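Local coordinates for protein reducing-end xylose-releasing exo-oligoxylanase Rex8A (Paenibacillus barcinonensis, PDB 6SUD) that hydrolyses xylooligosaccharides as an exo-oligoxylanase, releasing xylose from their reducing ends and so taking part in the breakdown of xylan, at residues Ile300-Ser303 with Asp304-Arg307; Lys357-Tyr360 with Tyr361-Leu365; Tyr203-Phe206 with Ala207-Asn211; Arg158-Leu161 with His162-His166. The protein carries 1 engineered substitution. All coordinates share one frame; numbering follows the deposited sequence.

How the contacts relate
All four contacts are local, each made within one continuous run of chain, so none encloses a long loop and they follow in series without nesting or crossing. From the N terminus, contact 4 is a turn of helix 153-170 and contact 3 the end of helix 200-209. These two touch, with their centres about 12 Å apart: Arg-158 probably hydrogen-bonds to Tyr-209 O, and Leu-161 packs on Phe-206. Contact 1 closes the tight turn between helix 285-297 and strand 306-308, and contact 2 lies toward the N-terminal end of helix 359-373, at the xylose site. Contacts 1 and 2, about 8 Å apart at their nearest atoms, lie on the other side of the chain's centre from contacts 3 and 4.

Contact 1: residues Ile300-Ser303 with Asp304-Arg307; sequences IDVS and DYRR
Asp-304 N donates to Asp-301 O at 2.8 Å and Tyr-305 N to Val-302 O at 3.2 Å, two successive bonds spanning three residues each, as in a 3-10 turn. Asp-301 starts the turn with its side chain: OD1 accepts from Ser-303 N, 3.1 Å away, in an Asx turn. At the exit, the guanidinium of Arg-306 grips Asp-304 side-on, NE and NH2 converging on OD1 in the guanidinium plane. NH2 forms a salt bridge with that oxygen on its syn side, and NH1 reaches Phe-315 O. The other carboxylate oxygen, OD2, receives a bond from a water that also accepts from Asp-301 N.

Tyr-305 carries the packing. With CG anti to its carbonyl carbon (chi1 -76°), the ring folds back over the turn and Val-302 CA sits above its centre, 3.7 Å from the centroid and 7° off the normal, a CH-pi contact. Val-302 CG2 lies 4.0 Å from Tyr-305 CE2, while Ile-300 CG2 meets Tyr-305 CD1 at 3.8 Å. Tyr-305 OH donates to a water 2.6 Å away that in turn donates to Ile-300 O. Replacing Tyr-305 by an alanine would probably leave Val-302 CA uncovered and this bridging water without its phenolic donor.

Beyond the turn the ring meets Phe-297 edge-to-face and touches helices 322-331 and 341-349. The Asx turn and the Asp-304/Arg-306 salt bridge thus fasten the two ends of this surface turn, waters bridge it on more than one side, and one aromatic ring ties its backbone to the interior as the chain enters strand 306-308.

Contact 2: residues Lys357-Tyr360 with Tyr361-Leu365; sequences KRRY and YDNCL. With XYP (beta-D-xylopyranose), chain J.
Cys-364 SG approaches the Tyr-360 ring obliquely, 4.2 Å from the centroid and 36° off the normal, a sulfur-aromatic contact one helical turn along, with CE1 as the nearest ring atom. The two tyrosines present different aspects to the bound xylose. Tyr-360 turns its edge: O2 of the sugar lies near the ring plane, 3.7 Å from CD2. Tyr-361, with CG anti to the backbone N (chi1 -170°), offers a face instead, over which xylose C5 lies while C3 comes within 3.9 Å of CD1; Leu-365 CD1 covers the opposite face. Arg-359 and Asn-363 pass at an angle, CB of the arginine 3.7 Å from ND2, and their flat ends diverge to Arg-47 O and Arg-354 O.

Asn-363 N to Arg-359 O and Cys-364 N to Tyr-360 O, each 3.0 Å, are i to i+4 bonds of helix 359-373, and a water links Arg-358 O to Tyr-361 N. The Tyr-360 hydroxyl bonds to Glu-70 OE1, the inferred proton donor; a phenylalanine here would probably leave that carboxylate without this partner and freer to turn. In the second shell, Asp-362 OD1 holds His-321 ND1, whose NE2 binds the sugar, and is salt-bridged to Arg-354.

This N-terminal part of helix 359-373 lies between helix 69-81, touched by Tyr-361 and Cys-364, and helix 322-331, touched by Asp-362 and Leu-365, within the (alpha/alpha)6 barrel of family 8 glycosidases.

Contact 3: residues Tyr203-Phe206 with Ala207-Asn211; sequences YELF and AQYAN
Leu-205 O is gripped by two backbone donors, Gln-208 N at 3.0 Å and Tyr-209 N at 2.9 Å, where the helix is about to end. The two come from different directions: Tyr-209 N lies in the carbonyl plane, Gln-208 N far above it. The same oxygen lies obliquely against the Tyr-209 ring, 3.2 Å from CD2, because CG of the tyrosine stands beside its own backbone N (chi1 -53°) and turns the ring back toward the preceding turn. There Tyr-209 CE2 also meets Leu-205 CB at 3.9 Å. Next to it, Phe-206 O accepts from Ala-210 N at 2.8 Å and weakly from Tyr-209 N, and the Ala-210 methyl CB comes within 3.1 Å of that oxygen. Ala-207 is held closely too, its N donating to Tyr-203 O at 2.9 Å and its methyl resting against Glu-204 O. Ala-210 is the first residue to leave helical phi/psi.

The solvent side belongs to Gln-208. Exposed, it brings only its aliphatic part to the helix: CG lies 3.6 Å from Glu-204 O, and the chain then bends at chi2 (-83°), carrying the amide away. Its CB covers part of one face of the Tyr-209 ring.

Glu-204 forms a salt bridge with Arg-226 of helix 215-232. Four helices pack against the inner side of this C-terminal end of helix 200-209, away from the xylose sites: Leu-205 rests on helices 127-144 and 268-280, and Phe-206 meets Trp-218 of helix 215-232 edge-to-face and Leu-161 of helix 153-170.

Contact 4: residues Arg158-Leu161 with His162-His166; sequences RKIL and HACLH
His-162 N bonds to Arg-158 O at 2.8 Å, the first of four successive bonds that each span four residues, the pattern of a regular alpha-helix. Ala-163 N follows to Lys-159 O, with the straightest N-H of the set (167°), then Cys-164 N to Ile-160 O at 2.9 Å. Leu-165 N to Leu-161 O is longer, at 3.3 Å.

Cys-164 is the main side chain across the turn. Its SG is anti to the carbonyl carbon (chi1 -75°), which directs the sulfur back to 3.3 Å from Ile-160 O. Two methyl groups also meet it, Ile-160 CG2 at 4.1 Å and Leu-161 CD2 at 4.2 Å. On another flank, His-162 CB lies 3.3 Å from Arg-158 O, and one face of its ring lies against CB of His-166 in the next turn. Leu-165 sets its CG 3.7 Å from Leu-161 O.

The helix divides by chemistry. Ile-160 and Leu-161 pack on helix 127-144, Leu-161 and Leu-165 on helix 215-232, and Cys-164 on Trp-177 of a short strand. Arg-158 and the two histidines lie only partly buried on another side, His-166 holding Asp-214 through NE2 and Glu-169 through ND1. The sulfur thus sits beside a carbonyl oxygen and two methyl groups on the flank that packs inward, while the partly exposed flank carries the guanidinium and imidazole groups.

Contact 1: residues Ile300-Ser303 with Asp304-Arg307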
loop_
_atom_site.group_PDB
_atom_site.type_symbol
_atom_site.label_atom_id
_atom_site.label_comp_id
_atom_site.label_asym_id
_atom_site.label_seq_id
_atom_site.Cartn_x
_atom_site.Cartn_y
_atom_site.Cartn_z
ATOM N N ILE A 300 -21.809 10.469 5.297
ATOM C CA ILE A 300 -20.822 11.440 5.844
ATOM C C ILE A 300 -20.129 12.141 4.679
ATOM O O ILE A 300 -19.548 11.457 3.810
ATOM C CB ILE A 300 -19.818 10.794 6.815
ATOM C CG1 ILE A 300 -20.537 10.083 7.969
ATOM C CG2 ILE A 300 -18.848 11.861 7.306
ATOM C CD1 ILE A 300 -19.649 9.216 8.839
ATOM N N ASP A 301 -20.195 13.470 4.670
ATOM C CA ASP A 301 -19.520 14.278 3.629
ATOM C C ASP A 301 -18.010 14.130 3.812
ATOM O O ASP A 301 -17.553 14.204 4.959
ATOM C CB ASP A 301 -19.867 15.759 3.734
ATOM C CG ASP A 301 -19.537 16.520 2.462
ATOM O OD1 ASP A 301 -18.571 17.311 2.494
ATOM O OD2 ASP A 301 -20.215 16.292 1.438
ATOM N N VAL A 302 -17.272 14.031 2.708
ATOM C CA VAL A 302 -15.782 13.938 2.698
ATOM C C VAL A 302 -15.189 15.126 3.466
ATOM O O VAL A 302 -14.215 14.933 4.199
ATOM C CB VAL A 302 -15.261 13.892 1.251
ATOM C CG1 VAL A 302 -13.745 13.962 1.182
ATOM C CG2 VAL A 302 -15.766 12.666 0.512
ATOM N N SER A 303 -15.765 16.319 3.347
ATOM C CA SER A 303 -15.230 17.518 4.043
ATOM C C SER A 303 -15.508 17.448 5.552
ATOM O O SER A 303 -14.935 18.268 6.287
ATOM C CB SER A 303 -15.788 18.766 3.432
ATOM O OG SER A 303 -17.171 18.857 3.715
ATOM N N ASP A 304 -16.334 16.497 5.997
ATOM C CA ASP A 304 -16.701 16.286 7.415
ATOM C C ASP A 304 -15.945 15.097 8.013
ATOM O O ASP A 304 -16.119 14.858 9.210
ATOM C CB ASP A 304 -18.196 16.005 7.517
ATOM C CG ASP A 304 -18.751 16.220 8.903
ATOM O OD1 ASP A 304 -18.159 17.010 9.680
ATOM O OD2 ASP A 304 -19.788 15.620 9.188
ATOM N N TYR A 305 -15.180 14.341 7.217
ATOM C CA TYR A 305 -14.429 13.169 7.738
ATOM C C TYR A 305 -13.589 13.613 8.942
ATOM O O TYR A 305 -12.893 14.636 8.864
ATOM C CB TYR A 305 -13.531 12.583 6.651
ATOM C CG TYR A 305 -14.185 11.756 5.577
ATOM C CD1 TYR A 305 -15.465 11.236 5.708
ATOM C CD2 TYR A 305 -13.484 11.454 4.423
ATOM C CE1 TYR A 305 -16.030 10.441 4.723
ATOM C CE2 TYR A 305 -14.025 10.651 3.435
ATOM C CZ TYR A 305 -15.300 10.130 3.592
ATOM O OH TYR A 305 -15.833 9.349 2.610
ATOM N N ARG A 306 -13.646 12.857 10.035
ATOM C CA ARG A 306 -12.896 13.145 11.279
ATOM C C ARG A 306 -11.927 11.994 11.561
ATOM O O ARG A 306 -11.882 11.027 10.771
ATOM C CB ARG A 306 -13.855 13.278 12.464
ATOM C CG ARG A 306 -15.088 14.125 12.197
ATOM C CD ARG A 306 -14.740 15.571 11.967
ATOM N NE ARG A 306 -15.963 16.361 11.869
ATOM C CZ ARG A 306 -16.625 16.885 12.900
ATOM N NH1 ARG A 306 -16.188 16.733 14.144
ATOM N NH2 ARG A 306 -17.730 17.575 12.674
ATOM N N ARG A 307 -11.171 12.106 12.642
ATOM C CA ARG A 307 -10.616 10.921 13.335
ATOM C C ARG A 307 -11.802 10.232 14.011
ATOM O O ARG A 307 -12.694 10.940 14.467
ATOM C CB ARG A 307 -9.559 11.327 14.364
ATOM C CG ARG A 307 -8.868 10.153 15.043
ATOM C CD ARG A 307 -8.013 10.639 16.210
ATOM N NE ARG A 307 -6.965 11.567 15.795
ATOM C CZ ARG A 307 -5.736 11.231 15.395
ATOM N NH1 ARG A 307 -5.351 9.967 15.350
ATOM N NH2 ARG A 307 -4.881 12.170 15.029
HETATM O O HOH W 1 -18.379 9.229 2.471
HETATM O O HOH W 2 -21.487 14.832 6.868
HETATM O O HOH W 3 -12.537 15.806 6.687
#

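Contact 2: residues Lys357-Tyr360 with Tyr361-Leu365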
loop_
_atom_site.group_PDB
_atom_site.type_symbol
_atom_site.label_atom_id
_atom_site.label_comp_id
_atom_site.label_asym_id
_atom_site.label_seq_id
_atom_site.Cartn_x
_atom_site.Cartn_y
_atom_site.Cartn_z
ATOM N N LYS A 357 0.116 21.560 0.185
ATOM C CA LYS A 357 1.215 21.019 1.033
ATOM C C LYS A 357 0.927 19.571 1.462
ATOM O O LYS A 357 1.897 18.780 1.553
ATOM C CB LYS A 357 1.449 21.950 2.228
ATOM C CG LYS A 357 2.316 21.363 3.332
ATOM C CD LYS A 357 2.939 22.381 4.249
ATOM C CE LYS A 357 4.071 21.794 5.071
ATOM N NZ LYS A 357 5.233 21.401 4.234
ATOM N N ARG A 358 -0.332 19.198 1.692
ATOM C CA ARG A 358 -0.678 17.898 2.336
ATOM C C ARG A 358 -1.020 16.813 1.306
ATOM O O ARG A 358 -1.539 15.754 1.712
ATOM C CB ARG A 358 -1.856 18.112 3.288
ATOM C CG ARG A 358 -1.570 19.117 4.392
ATOM C CD ARG A 358 -0.531 18.600 5.362
ATOM N NE ARG A 358 0.352 19.643 5.864
ATOM C CZ ARG A 358 1.353 19.447 6.718
ATOM N NH1 ARG A 358 1.605 18.237 7.195
ATOM N NH2 ARG A 358 2.074 20.473 7.129
ATOM N N ARG A 359 -0.692 17.025 0.035
ATOM C CA ARG A 359 -1.319 16.272 -1.082
ATOM C C ARG A 359 -0.753 14.861 -1.226
ATOM O O ARG A 359 -1.474 14.012 -1.783
ATOM C CB ARG A 359 -1.115 17.003 -2.409
ATOM C CG ARG A 359 0.343 17.189 -2.805
ATOM C CD ARG A 359 0.431 17.940 -4.116
ATOM N NE ARG A 359 1.787 18.121 -4.593
ATOM C CZ ARG A 359 2.613 19.096 -4.208
ATOM N NH1 ARG A 359 2.235 19.990 -3.307
ATOM N NH2 ARG A 359 3.829 19.163 -4.726
ATOM N N TYR A 360 0.479 14.627 -0.777
ATOM C CA TYR A 360 1.234 13.385 -1.069
ATOM C C TYR A 360 0.385 12.153 -0.736
ATOM O O TYR A 360 0.137 11.328 -1.634
ATOM C CB TYR A 360 2.565 13.383 -0.320
ATOM C CG TYR A 360 3.145 12.023 -0.022
ATOM C CD1 TYR A 360 3.797 11.289 -0.996
ATOM C CD2 TYR A 360 3.073 11.491 1.254
ATOM C CE1 TYR A 360 4.330 10.040 -0.716
ATOM C CE2 TYR A 360 3.619 10.257 1.561
ATOM C CZ TYR A 360 4.258 9.533 0.573
ATOM O OH TYR A 360 4.802 8.323 0.896
ATOM N N TYR A 361 -0.040 12.012 0.518
ATOM C CA TYR A 361 -0.679 10.755 0.987
ATOM C C TYR A 361 -2.031 10.547 0.281
ATOM O O TYR A 361 -2.349 9.447 -0.230
ATOM C CB TYR A 361 -0.809 10.764 2.507
ATOM C CG TYR A 361 -1.236 9.434 3.065
ATOM C CD1 TYR A 361 -0.419 8.318 2.952
ATOM C CD2 TYR A 361 -2.437 9.302 3.732
ATOM C CE1 TYR A 361 -0.812 7.093 3.464
ATOM C CE2 TYR A 361 -2.843 8.086 4.250
ATOM C CZ TYR A 361 -2.027 6.977 4.116
ATOM O OH TYR A 361 -2.436 5.795 4.658
ATOM N N ASP A 362 -2.839 11.592 0.225
ATOM C CA ASP A 362 -4.155 11.535 -0.464
ATOM C C ASP A 362 -3.960 11.032 -1.899
ATOM O O ASP A 362 -4.734 10.195 -2.360
ATOM C CB ASP A 362 -4.808 12.918 -0.499
ATOM C CG ASP A 362 -5.138 13.472 0.873
ATOM O OD1 ASP A 362 -4.270 14.128 1.462
ATOM O OD2 ASP A 362 -6.266 13.231 1.348
ATOM N N ASN A 363 -2.984 11.608 -2.606
ATOM C CA ASN A 363 -2.791 11.398 -4.065
ATOM C C ASN A 363 -2.228 9.995 -4.331
ATOM O O ASN A 363 -2.564 9.418 -5.384
ATOM C CB ASN A 363 -1.925 12.509 -4.649
ATOM C CG ASN A 363 -2.708 13.798 -4.790
ATOM O OD1 ASN A 363 -3.893 13.843 -4.465
ATOM N ND2 ASN A 363 -2.071 14.836 -5.303
ATOM N N CYS A 364 -1.426 9.446 -3.421
ATOM C CA CYS A 364 -0.953 8.037 -3.539
ATOM C C CYS A 364 -2.170 7.099 -3.491
ATOM O O CYS A 364 -2.354 6.291 -4.438
ATOM C CB CYS A 364 0.076 7.692 -2.469
ATOM S SG CYS A 364 1.674 8.523 -2.711
ATOM N N LEU A 365 -3.002 7.233 -2.452
ATOM C CA LEU A 365 -4.195 6.368 -2.247
ATOM C C LEU A 365 -5.168 6.576 -3.418
ATOM O O LEU A 365 -5.705 5.560 -3.919
ATOM C CB LEU A 365 -4.864 6.716 -0.914
ATOM C CG LEU A 365 -4.332 6.000 0.329
ATOM C CD1 LEU A 365 -2.817 5.944 0.354
ATOM C CD2 LEU A 365 -4.870 6.654 1.585
HETATM O O1 XYP J . 0.525 12.370 6.628
HETATM C C1 XYP J . 0.665 10.970 6.358
HETATM C C2 XYP J . 2.127 10.708 6.001
HETATM C C3 XYP J . 2.267 9.248 5.667
HETATM C C4 XYP J . 1.877 8.409 6.863
HETATM C C5 XYP J . 0.477 8.772 7.339
HETATM O O2 XYP J . 2.601 11.474 4.876
HETATM O O3 XYP J . 3.620 8.977 5.296
HETATM O O4 XYP J . 1.962 7.042 6.448
HETATM O O5 XYP J . 0.342 10.192 7.531
HETATM O O HOH W 4 0.619 14.034 2.329
#

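Contact 3: residues Tyr203-Phe206 with Ala207-Asn211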
loop_
_atom_site.group_PDB
_atom_site.type_symbol
_atom_site.label_atom_id
_atom_site.label_comp_id
_atom_site.label_asym_id
_atom_site.label_seq_id
_atom_site.Cartn_x
_atom_site.Cartn_y
_atom_site.Cartn_z
ATOM N N TYR A 203 1.512 -11.726 -0.321
ATOM C CA TYR A 203 2.180 -12.901 0.299
ATOM C C TYR A 203 1.884 -14.127 -0.573
ATOM O O TYR A 203 2.785 -14.966 -0.727
ATOM C CB TYR A 203 1.836 -13.076 1.780
ATOM C CG TYR A 203 1.898 -11.808 2.597
ATOM C CD1 TYR A 203 2.722 -10.754 2.241
ATOM C CD2 TYR A 203 1.109 -11.656 3.723
ATOM C CE1 TYR A 203 2.735 -9.573 2.963
ATOM C CE2 TYR A 203 1.139 -10.502 4.476
ATOM C CZ TYR A 203 1.941 -9.444 4.087
ATOM O OH TYR A 203 1.934 -8.273 4.784
ATOM N N GLU A 204 0.685 -14.226 -1.153
ATOM C CA GLU A 204 0.352 -15.298 -2.131
ATOM C C GLU A 204 1.373 -15.311 -3.268
ATOM O O GLU A 204 1.781 -16.413 -3.680
ATOM C CB GLU A 204 -1.017 -15.083 -2.762
ATOM C CG GLU A 204 -2.151 -15.306 -1.802
ATOM C CD GLU A 204 -2.503 -16.749 -1.501
ATOM O OE1 GLU A 204 -1.754 -17.661 -1.930
ATOM O OE2 GLU A 204 -3.549 -16.957 -0.861
ATOM N N LEU A 205 1.725 -14.133 -3.786
ATOM C CA LEU A 205 2.688 -13.987 -4.908
ATOM C C LEU A 205 4.123 -14.200 -4.416
ATOM O O LEU A 205 4.932 -14.766 -5.171
ATOM C CB LEU A 205 2.460 -12.621 -5.555
ATOM C CG LEU A 205 1.070 -12.478 -6.167
ATOM C CD1 LEU A 205 0.889 -11.132 -6.846
ATOM C CD2 LEU A 205 0.792 -13.604 -7.146
ATOM N N PHE A 206 4.433 -13.821 -3.177
ATOM C CA PHE A 206 5.763 -14.124 -2.588
ATOM C C PHE A 206 5.927 -15.643 -2.482
ATOM O O PHE A 206 7.058 -16.126 -2.669
ATOM C CB PHE A 206 5.936 -13.474 -1.222
ATOM C CG PHE A 206 5.924 -11.969 -1.215
ATOM C CD1 PHE A 206 5.989 -11.230 -2.389
ATOM C CD2 PHE A 206 5.842 -11.298 -0.006
ATOM C CE1 PHE A 206 5.981 -9.842 -2.343
ATOM C CE2 PHE A 206 5.852 -9.916 0.040
ATOM C CZ PHE A 206 5.928 -9.194 -1.131
ATOM N N ALA A 207 4.835 -16.370 -2.241
ATOM C CA ALA A 207 4.859 -17.848 -2.131
ATOM C C ALA A 207 5.175 -18.465 -3.498
ATOM O O ALA A 207 5.558 -19.642 -3.518
ATOM C CB ALA A 207 3.573 -18.392 -1.556
ATOM N N GLN A 208 4.995 -17.715 -4.590
ATOM C CA GLN A 208 5.344 -18.147 -5.969
ATOM C C GLN A 208 6.760 -17.697 -6.333
ATOM O O GLN A 208 7.431 -18.442 -7.078
ATOM C CB GLN A 208 4.382 -17.552 -6.997
ATOM C CG GLN A 208 2.922 -17.854 -6.732
ATOM C CD GLN A 208 2.534 -19.205 -7.268
ATOM O OE1 GLN A 208 1.975 -19.309 -8.357
ATOM N NE2 GLN A 208 2.843 -20.249 -6.516
ATOM N N TYR A 209 7.163 -16.489 -5.920
ATOM C CA TYR A 209 8.318 -15.777 -6.536
ATOM C C TYR A 209 9.531 -15.660 -5.606
ATOM O O TYR A 209 10.633 -15.425 -6.136
ATOM C CB TYR A 209 7.915 -14.380 -7.014
ATOM C CG TYR A 209 6.717 -14.355 -7.930
ATOM C CD1 TYR A 209 6.509 -15.349 -8.876
ATOM C CD2 TYR A 209 5.795 -13.325 -7.863
ATOM C CE1 TYR A 209 5.404 -15.334 -9.712
ATOM C CE2 TYR A 209 4.692 -13.290 -8.698
ATOM C CZ TYR A 209 4.495 -14.298 -9.623
ATOM O OH TYR A 209 3.402 -14.253 -10.441
ATOM N N ALA A 210 9.377 -15.834 -4.296
ATOM C CA ALA A 210 10.480 -15.627 -3.326
ATOM C C ALA A 210 11.447 -16.811 -3.398
ATOM O O ALA A 210 11.163 -17.767 -4.135
ATOM C CB ALA A 210 9.942 -15.440 -1.928
ATOM N N ASN A 211 12.542 -16.734 -2.652
ATOM C CA ASN A 211 13.479 -17.871 -2.464
ATOM C C ASN A 211 12.678 -19.128 -2.095
ATOM O O ASN A 211 11.774 -19.040 -1.243
ATOM C CB ASN A 211 14.542 -17.556 -1.416
ATOM C CG ASN A 211 15.614 -16.616 -1.924
ATOM O OD1 ASN A 211 15.801 -16.452 -3.130
ATOM N ND2 ASN A 211 16.301 -15.961 -1.007
#

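Contact 4: residues Arg158-Leu161 with His162-His166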
loop_
_atom_site.group_PDB
_atom_site.type_symbol
_atom_site.label_atom_id
_atom_site.label_comp_id
_atom_site.label_asym_id
_atom_site.label_seq_id
_atom_site.Cartn_x
_atom_site.Cartn_y
_atom_site.Cartn_z
ATOM N N ARG A 158 14.130 -10.789 -3.998
ATOM C CA ARG A 158 14.414 -12.002 -3.180
ATOM C C ARG A 158 15.358 -11.648 -2.034
ATOM O O ARG A 158 15.182 -12.197 -0.938
ATOM C CB ARG A 158 15.005 -13.114 -4.046
ATOM C CG ARG A 158 13.940 -13.820 -4.866
ATOM C CD ARG A 158 14.499 -14.757 -5.912
ATOM N NE ARG A 158 13.440 -15.584 -6.471
ATOM C CZ ARG A 158 13.616 -16.498 -7.414
ATOM N NH1 ARG A 158 14.828 -16.706 -7.915
ATOM N NH2 ARG A 158 12.583 -17.196 -7.853
ATOM N N LYS A 159 16.312 -10.764 -2.305
ATOM C CA LYS A 159 17.256 -10.210 -1.302
ATOM C C LYS A 159 16.497 -9.466 -0.194
ATOM O O LYS A 159 16.816 -9.673 0.988
ATOM C CB LYS A 159 18.218 -9.266 -2.016
ATOM C CG LYS A 159 19.264 -8.596 -1.153
ATOM C CD LYS A 159 20.184 -7.739 -1.995
ATOM C CE LYS A 159 21.018 -6.790 -1.170
ATOM N NZ LYS A 159 22.151 -6.271 -1.965
ATOM N N ILE A 160 15.553 -8.593 -0.560
ATOM C CA ILE A 160 14.723 -7.852 0.436
ATOM C C ILE A 160 13.965 -8.874 1.294
ATOM O O ILE A 160 14.052 -8.797 2.541
ATOM C CB ILE A 160 13.775 -6.852 -0.258
ATOM C CG1 ILE A 160 14.559 -5.812 -1.057
ATOM C CG2 ILE A 160 12.843 -6.213 0.768
ATOM C CD1 ILE A 160 13.694 -4.838 -1.843
ATOM N N LEU A 161 13.249 -9.812 0.668
ATOM C CA LEU A 161 12.347 -10.744 1.396
ATOM C C LEU A 161 13.184 -11.754 2.197
ATOM O O LEU A 161 12.703 -12.202 3.250
ATOM C CB LEU A 161 11.409 -11.451 0.414
ATOM C CG LEU A 161 10.338 -10.580 -0.241
ATOM C CD1 LEU A 161 9.353 -11.449 -1.005
ATOM C CD2 LEU A 161 9.603 -9.732 0.789
ATOM N N HIS A 162 14.391 -12.092 1.741
ATOM C CA HIS A 162 15.342 -12.907 2.552
ATOM C C HIS A 162 15.617 -12.205 3.891
ATOM O O HIS A 162 15.460 -12.855 4.947
ATOM C CB HIS A 162 16.660 -13.170 1.823
ATOM C CG HIS A 162 17.621 -13.890 2.705
ATOM N ND1 HIS A 162 17.472 -15.223 2.991
ATOM C CD2 HIS A 162 18.694 -13.463 3.411
ATOM C CE1 HIS A 162 18.425 -15.602 3.817
ATOM N NE2 HIS A 162 19.184 -14.538 4.098
ATOM N N ALA A 163 16.020 -10.929 3.854
ATOM C CA ALA A 163 16.326 -10.138 5.066
ATOM C C ALA A 163 15.055 -10.035 5.924
ATOM O O ALA A 163 15.138 -10.216 7.147
ATOM C CB ALA A 163 16.892 -8.798 4.689
ATOM N N CYS A 164 13.893 -9.828 5.299
ATOM C CA CYS A 164 12.588 -9.700 5.999
ATOM C C CYS A 164 12.343 -10.900 6.920
ATOM O O CYS A 164 11.768 -10.704 7.998
ATOM C CB CYS A 164 11.440 -9.600 5.010
ATOM S SG CYS A 164 11.359 -7.976 4.215
ATOM N N LEU A 165 12.726 -12.109 6.503
ATOM C CA LEU A 165 12.460 -13.323 7.311
ATOM C C LEU A 165 13.686 -13.743 8.126
ATOM O O LEU A 165 13.465 -14.368 9.176
ATOM C CB LEU A 165 12.001 -14.462 6.401
ATOM C CG LEU A 165 10.719 -14.203 5.616
ATOM C CD1 LEU A 165 10.235 -15.495 4.977
ATOM C CD2 LEU A 165 9.635 -13.591 6.506
ATOM N N HIS A 166 14.905 -13.414 7.689
ATOM C CA HIS A 166 16.141 -14.052 8.215
ATOM C C HIS A 166 17.130 -13.044 8.802
ATOM O O HIS A 166 18.252 -13.477 9.132
ATOM C CB HIS A 166 16.804 -14.870 7.106
ATOM C CG HIS A 166 15.928 -15.951 6.577
ATOM N ND1 HIS A 166 15.577 -17.050 7.339
ATOM C CD2 HIS A 166 15.336 -16.108 5.377
ATOM C CE1 HIS A 166 14.803 -17.846 6.616
ATOM N NE2 HIS A 166 14.650 -17.290 5.411
#